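Local coordinates for S-adenosyl-L-methionine-dependent 2-deoxy-scyllo-inosamine dehydrogenase (Bacillus circulans, PDB 4M7S), which catalyses the radical S-adenosyl-L-methionine-dependent two-electron oxidation of 2-deoxy-scyllo-inosamine to amino-dideoxy-scyllo-inosose in butirosin biosynthesis, using two [4Fe-4S] clusters, at residues 3-8 with 46-51; 42-47 with 203-208. One frame throughout, in Å; residues are numbered along the deposited sequence.

In the fold
Helix 38-50 is common to both interactions, whose centres lie about 8 Å apart on the same side of the chain's centre. Interaction 1 sets its C-terminal end against strand 7-10 and the residues leading into it, 38 residues apart in sequence, inside the first beta-alpha unit of the radical SAM core. Interaction 2 overlaps it at Glu-46 and Gln-47, extends back along the helix and reaches 156 residues ahead, to helix 205-209 in the SPASM-family region. They touch at several points, among them Ile-8 CD1 to Ile-205 CD1 at 3.5 Å and a probable hydrogen bond between Ser-50 and His-204, so an apolar core links the two cluster-binding parts.

Interaction 1 (3-8 with 46-51); sequences KLFSMI and EQLSSL
Leu-4, Phe-5 and Ile-8 meet Leu-48 and Leu-51 where, in the radical SAM core, strand 7-10 and the residues leading into it pack on the C-terminal end of helix 38-50 and the residue after it; the chain then runs on into strand 56-58, parallel to strand 7-10, completing a beta-alpha-beta crossover. No hydrogen bond spans the two segments, and the contact is apolar throughout.

The aromatic part centres on the Phe-5 ring. Its chi1 of 44° tucks CG in between N and C of its own backbone, and the ring reaches over to the helix. There CD2 of Leu-48 lies close to the ring plane, at the edge, with CZ of Phe-5 3.8 Å away and CE1 equally near. One ring face is taken by the neighbouring Leu-4, whose CG sits 4.0 Å above the ring plane, over its centre. Trp-209 meets the same ring edge-to-face and Phe-53 meets it with the planes at about 45°, so aromatic groups close in on it.

The aliphatic part has two pairs. Leu-4 and Leu-51 lie across one another at an angle, and the single methyl CD1 of Leu-51 touches both branches of Leu-4, at 4.1 Å from CD1 and 4.2 Å from CD2. Beside Ile-57 of the next strand, Ile-8 and Leu-48 meet tip to tip, CG2 of Ile-8 lying 4.1 Å from CD1 of Leu-48.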
loop_
_atom_site.group_PDB
_atom_site.type_symbol
_atom_site.label_atom_id
_atom_site.label_comp_id
_atom_site.label_asym_id
_atom_site.label_seq_id
_atom_site.Cartn_x
_atom_site.Cartn_y
_atom_site.Cartn_z
ATOM N N LYS A 3 -4.469 -17.531 -2.726
ATOM C CA LYS A 3 -4.985 -16.612 -1.712
ATOM C C LYS A 3 -4.972 -15.151 -2.185
ATOM O O LYS A 3 -3.954 -14.654 -2.674
ATOM C CB LYS A 3 -4.177 -16.775 -0.422
ATOM C CG LYS A 3 -4.382 -15.682 0.606
ATOM C CD LYS A 3 -3.283 -15.713 1.661
ATOM C CE LYS A 3 -3.244 -14.414 2.461
ATOM N NZ LYS A 3 -2.950 -13.220 1.606
ATOM N N LEU A 4 -6.105 -14.465 -2.041
ATOM C CA LEU A 4 -6.185 -13.049 -2.393
ATOM C C LEU A 4 -5.278 -12.239 -1.473
ATOM O O LEU A 4 -4.969 -12.673 -0.360
ATOM C CB LEU A 4 -7.625 -12.546 -2.266
ATOM C CG LEU A 4 -7.976 -11.203 -2.918
ATOM C CD1 LEU A 4 -7.991 -11.337 -4.441
ATOM C CD2 LEU A 4 -9.313 -10.661 -2.409
ATOM N N PHE A 5 -4.851 -11.065 -1.932
ATOM C CA PHE A 5 -4.076 -10.160 -1.089
ATOM C C PHE A 5 -4.861 -9.827 0.180
ATOM O O PHE A 5 -6.090 -9.798 0.166
ATOM C CB PHE A 5 -3.715 -8.880 -1.850
ATOM C CG PHE A 5 -4.852 -8.311 -2.657
ATOM C CD1 PHE A 5 -5.777 -7.453 -2.075
ATOM C CD2 PHE A 5 -4.989 -8.632 -4.000
ATOM C CE1 PHE A 5 -6.829 -6.940 -2.818
ATOM C CE2 PHE A 5 -6.030 -8.119 -4.751
ATOM C CZ PHE A 5 -6.956 -7.274 -4.158
ATOM N N SER A 6 -4.150 -9.595 1.276
ATOM C CA SER A 6 -4.802 -9.286 2.538
ATOM C C SER A 6 -4.722 -7.785 2.809
ATOM O O SER A 6 -5.458 -7.257 3.640
ATOM C CB SER A 6 -4.165 -10.080 3.680
ATOM O OG SER A 6 -2.841 -9.640 3.911
HETATM N N MSE A 7 -3.825 -7.107 2.095
HETATM C CA MSE A 7 -3.659 -5.657 2.202
HETATM C C MSE A 7 -3.535 -5.079 0.801
HETATM O O MSE A 7 -2.842 -5.643 -0.059
HETATM C CB MSE A 7 -2.423 -5.298 3.043
HETATM C CG MSE A 7 -1.901 -3.853 2.832
HETATM SE SE MSE A 7 -3.012 -2.394 3.584
HETATM C CE MSE A 7 -2.384 -2.487 5.438
ATOM N N ILE A 8 -4.237 -3.981 0.551
ATOM C CA ILE A 8 -4.045 -3.256 -0.695
ATOM C C ILE A 8 -3.712 -1.802 -0.382
ATOM O O ILE A 8 -4.400 -1.163 0.421
ATOM C CB ILE A 8 -5.263 -3.363 -1.641
ATOM C CG1 ILE A 8 -5.028 -2.527 -2.901
ATOM C CG2 ILE A 8 -6.557 -2.925 -0.945
ATOM C CD1 ILE A 8 -5.942 -2.903 -4.039
ATOM N N GLU A 46 -15.241 -0.856 -7.231
ATOM C CA GLU A 46 -16.146 -1.811 -7.856
ATOM C C GLU A 46 -15.504 -3.180 -7.962
ATOM O O GLU A 46 -16.177 -4.202 -7.827
ATOM C CB GLU A 46 -16.541 -1.328 -9.253
ATOM C CG GLU A 46 -17.403 -0.076 -9.259
ATOM C CD GLU A 46 -17.581 0.477 -10.656
ATOM O OE1 GLU A 46 -16.755 0.136 -11.539
ATOM O OE2 GLU A 46 -18.543 1.247 -10.873
ATOM N N GLN A 47 -14.205 -3.198 -8.243
ATOM C CA GLN A 47 -13.489 -4.462 -8.381
ATOM C C GLN A 47 -13.314 -5.109 -7.021
ATOM O O GLN A 47 -13.522 -6.316 -6.870
ATOM C CB GLN A 47 -12.124 -4.248 -9.045
ATOM C CG GLN A 47 -12.234 -3.717 -10.467
ATOM C CD GLN A 47 -10.878 -3.410 -11.062
ATOM O OE1 GLN A 47 -9.842 -3.828 -10.525
ATOM N NE2 GLN A 47 -10.871 -2.668 -12.164
ATOM N N LEU A 48 -12.945 -4.299 -6.031
ATOM C CA LEU A 48 -12.751 -4.805 -4.678
ATOM C C LEU A 48 -14.090 -5.253 -4.118
ATOM O O LEU A 48 -14.181 -6.237 -3.373
ATOM C CB LEU A 48 -12.079 -3.754 -3.776
ATOM C CG LEU A 48 -10.600 -3.447 -4.028
ATOM C CD1 LEU A 48 -10.072 -2.414 -3.005
ATOM C CD2 LEU A 48 -9.755 -4.737 -3.978
ATOM N N SER A 49 -15.149 -4.546 -4.504
ATOM C CA SER A 49 -16.490 -4.941 -4.079
ATOM C C SER A 49 -16.908 -6.282 -4.674
ATOM O O SER A 49 -17.554 -7.086 -4.005
ATOM C CB SER A 49 -17.523 -3.868 -4.442
ATOM O OG SER A 49 -18.744 -4.155 -3.812
ATOM N N SER A 50 -16.554 -6.512 -5.937
ATOM C CA SER A 50 -16.894 -7.761 -6.621
ATOM C C SER A 50 -16.166 -8.963 -5.989
ATOM O O SER A 50 -16.516 -10.120 -6.231
ATOM C CB SER A 50 -16.519 -7.661 -8.097
ATOM O OG SER A 50 -15.107 -7.656 -8.258
ATOM N N LEU A 51 -15.151 -8.683 -5.183
ATOM C CA LEU A 51 -14.404 -9.729 -4.481
ATOM C C LEU A 51 -14.862 -9.868 -3.025
ATOM O O LEU A 51 -14.328 -10.689 -2.292
ATOM C CB LEU A 51 -12.905 -9.407 -4.498
ATOM C CG LEU A 51 -12.181 -9.373 -5.845
ATOM C CD1 LEU A 51 -10.841 -8.634 -5.722
ATOM C CD2 LEU A 51 -11.969 -10.794 -6.386
#

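Interaction 2 (42-47 with 203-208)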
loop_
_atom_site.group_PDB
_atom_site.type_symbol
_atom_site.label_atom_id
_atom_site.label_comp_id
_atom_site.label_asym_id
_atom_site.label_seq_id
_atom_site.Cartn_x
_atom_site.Cartn_y
_atom_site.Cartn_z
ATOM N N LYS A 42 -13.108 4.862 -8.277
ATOM C CA LYS A 42 -14.394 4.172 -8.320
ATOM C C LYS A 42 -14.304 2.778 -8.950
ATOM O O LYS A 42 -14.895 1.830 -8.425
ATOM C CB LYS A 42 -15.491 5.001 -9.004
ATOM C CG LYS A 42 -16.834 4.270 -9.047
ATOM C CD LYS A 42 -17.998 5.242 -9.216
ATOM C CE LYS A 42 -19.332 4.519 -9.409
ATOM N NZ LYS A 42 -19.327 3.640 -10.595
ATOM N N THR A 43 -13.588 2.625 -10.065
ATOM C CA THR A 43 -13.508 1.278 -10.633
ATOM C C THR A 43 -12.735 0.332 -9.714
ATOM O O THR A 43 -13.036 -0.849 -9.669
ATOM C CB THR A 43 -13.023 1.176 -12.128
ATOM O OG1 THR A 43 -11.856 0.351 -12.222
ATOM C CG2 THR A 43 -12.741 2.506 -12.739
ATOM N N LEU A 44 -11.761 0.847 -8.967
ATOM C CA LEU A 44 -11.082 0.008 -7.976
ATOM C C LEU A 44 -12.054 -0.454 -6.886
ATOM O O LEU A 44 -12.027 -1.617 -6.468
ATOM C CB LEU A 44 -9.907 0.744 -7.330
ATOM C CG LEU A 44 -9.176 -0.082 -6.261
ATOM C CD1 LEU A 44 -8.575 -1.376 -6.852
ATOM C CD2 LEU A 44 -8.096 0.733 -5.577
HETATM N N MSE A 45 -12.896 0.464 -6.413
HETATM C CA MSE A 45 -13.921 0.113 -5.428
HETATM C C MSE A 45 -14.850 -0.983 -5.967
HETATM O O MSE A 45 -15.206 -1.916 -5.248
HETATM C CB MSE A 45 -14.741 1.353 -5.021
HETATM C CG MSE A 45 -13.976 2.372 -4.153
HETATM SE SE MSE A 45 -13.280 1.582 -2.496
HETATM C CE MSE A 45 -11.440 1.339 -3.064
ATOM N N GLU A 46 -15.241 -0.856 -7.231
ATOM C CA GLU A 46 -16.146 -1.811 -7.856
ATOM C C GLU A 46 -15.504 -3.180 -7.962
ATOM O O GLU A 46 -16.177 -4.202 -7.827
ATOM C CB GLU A 46 -16.541 -1.328 -9.253
ATOM C CG GLU A 46 -17.403 -0.076 -9.259
ATOM C CD GLU A 46 -17.581 0.477 -10.656
ATOM O OE1 GLU A 46 -16.755 0.136 -11.539
ATOM O OE2 GLU A 46 -18.543 1.247 -10.873
ATOM N N GLN A 47 -14.205 -3.198 -8.243
ATOM C CA GLN A 47 -13.489 -4.462 -8.381
ATOM C C GLN A 47 -13.314 -5.109 -7.021
ATOM O O GLN A 47 -13.522 -6.316 -6.870
ATOM C CB GLN A 47 -12.124 -4.248 -9.045
ATOM C CG GLN A 47 -12.234 -3.717 -10.467
ATOM C CD GLN A 47 -10.878 -3.410 -11.062
ATOM O OE1 GLN A 47 -9.842 -3.828 -10.525
ATOM N NE2 GLN A 47 -10.871 -2.668 -12.164
ATOM N N GLN A 203 -7.971 -3.718 -16.575
ATOM C CA GLN A 203 -8.108 -5.125 -16.240
ATOM C C GLN A 203 -8.480 -5.274 -14.774
ATOM O O GLN A 203 -8.076 -4.465 -13.944
ATOM C CB GLN A 203 -6.783 -5.844 -16.524
ATOM C CG GLN A 203 -6.805 -7.341 -16.326
ATOM C CD GLN A 203 -5.584 -8.013 -16.929
ATOM O OE1 GLN A 203 -4.487 -7.445 -16.938
ATOM N NE2 GLN A 203 -5.773 -9.219 -17.453
ATOM N N HIS A 204 -9.259 -6.305 -14.462
ATOM C CA HIS A 204 -9.695 -6.545 -13.094
ATOM C C HIS A 204 -8.517 -6.895 -12.201
ATOM O O HIS A 204 -7.638 -7.675 -12.580
ATOM C CB HIS A 204 -10.737 -7.664 -13.050
ATOM C CG HIS A 204 -11.561 -7.674 -11.799
ATOM N ND1 HIS A 204 -11.053 -8.039 -10.575
ATOM C CD2 HIS A 204 -12.871 -7.379 -11.594
ATOM C CE1 HIS A 204 -12.004 -7.950 -9.659
ATOM N NE2 HIS A 204 -13.117 -7.559 -10.251
ATOM N N ILE A 205 -8.499 -6.321 -11.006
ATOM C CA ILE A 205 -7.365 -6.521 -10.124
ATOM C C ILE A 205 -7.226 -7.977 -9.702
ATOM O O ILE A 205 -6.128 -8.423 -9.377
ATOM C CB ILE A 205 -7.413 -5.605 -8.898
ATOM C CG1 ILE A 205 -6.042 -5.611 -8.200
ATOM C CG2 ILE A 205 -8.565 -6.006 -7.977
ATOM C CD1 ILE A 205 -5.940 -4.685 -7.038
ATOM N N SER A 206 -8.327 -8.728 -9.728
ATOM C CA SER A 206 -8.237 -10.138 -9.397
ATOM C C SER A 206 -7.504 -10.886 -10.501
ATOM O O SER A 206 -6.758 -11.835 -10.235
ATOM C CB SER A 206 -9.626 -10.744 -9.214
ATOM O OG SER A 206 -9.520 -12.126 -8.937
ATOM N N ASP A 207 -7.748 -10.481 -11.746
ATOM C CA ASP A 207 -7.098 -11.109 -12.895
ATOM C C ASP A 207 -5.612 -10.758 -12.949
ATOM O O ASP A 207 -4.794 -11.556 -13.398
ATOM C CB ASP A 207 -7.782 -10.685 -14.194
ATOM C CG ASP A 207 -9.191 -11.234 -14.317
ATOM O OD1 ASP A 207 -9.445 -12.353 -13.822
ATOM O OD2 ASP A 207 -10.040 -10.546 -14.914
ATOM N N ILE A 208 -5.277 -9.548 -12.513
ATOM C CA ILE A 208 -3.887 -9.131 -12.429
ATOM C C ILE A 208 -3.186 -9.936 -11.339
ATOM O O ILE A 208 -2.124 -10.516 -11.563
ATOM C CB ILE A 208 -3.785 -7.625 -12.126
ATOM C CG1 ILE A 208 -4.328 -6.814 -13.311
ATOM C CG2 ILE A 208 -2.350 -7.223 -11.809
ATOM C CD1 ILE A 208 -4.567 -5.345 -12.978
#
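Gln-47 swings its CG opposite its own carbonyl carbon (chi1 -63°) and runs extended, carrying its amide along His-204 to the first turn of helix 205-209; His-204, with CG turned away from its backbone N (chi1 -161°), lays its ring against the glutamine's base. This ties the first helix of the radical SAM core to a helix N-terminus in the SPASM-family region that binds the second cluster.

The glutamine chain and the imidazole run alongside each other but head opposite ways. CB of Gln-47 makes a CH-pi contact over one face of the His-204 ring, 3.9 Å from its centroid. Further out, Ile-205 N donates to Gln-47 OE1 at 2.9 Å, from above the carbonyl plane and bent to 142° at the hydrogen. NE2 of the same amide donates to Ile-200 O, so bonds at both ends help to set its rotation. Ile-205 CB also lies 3.4 Å from OE1 of Gln-47, and Leu-44 CD1 packs on Ile-205 CD1 at 4.2 Å.

His-204 is the N-cap of helix 205-209, its ring held at both nitrogens: NE2 hydrogen-bonds to Ser-50 OG, and Ser-206 N points nearly straight at ND1 of His-204, 2.9 Å away in the ring plane.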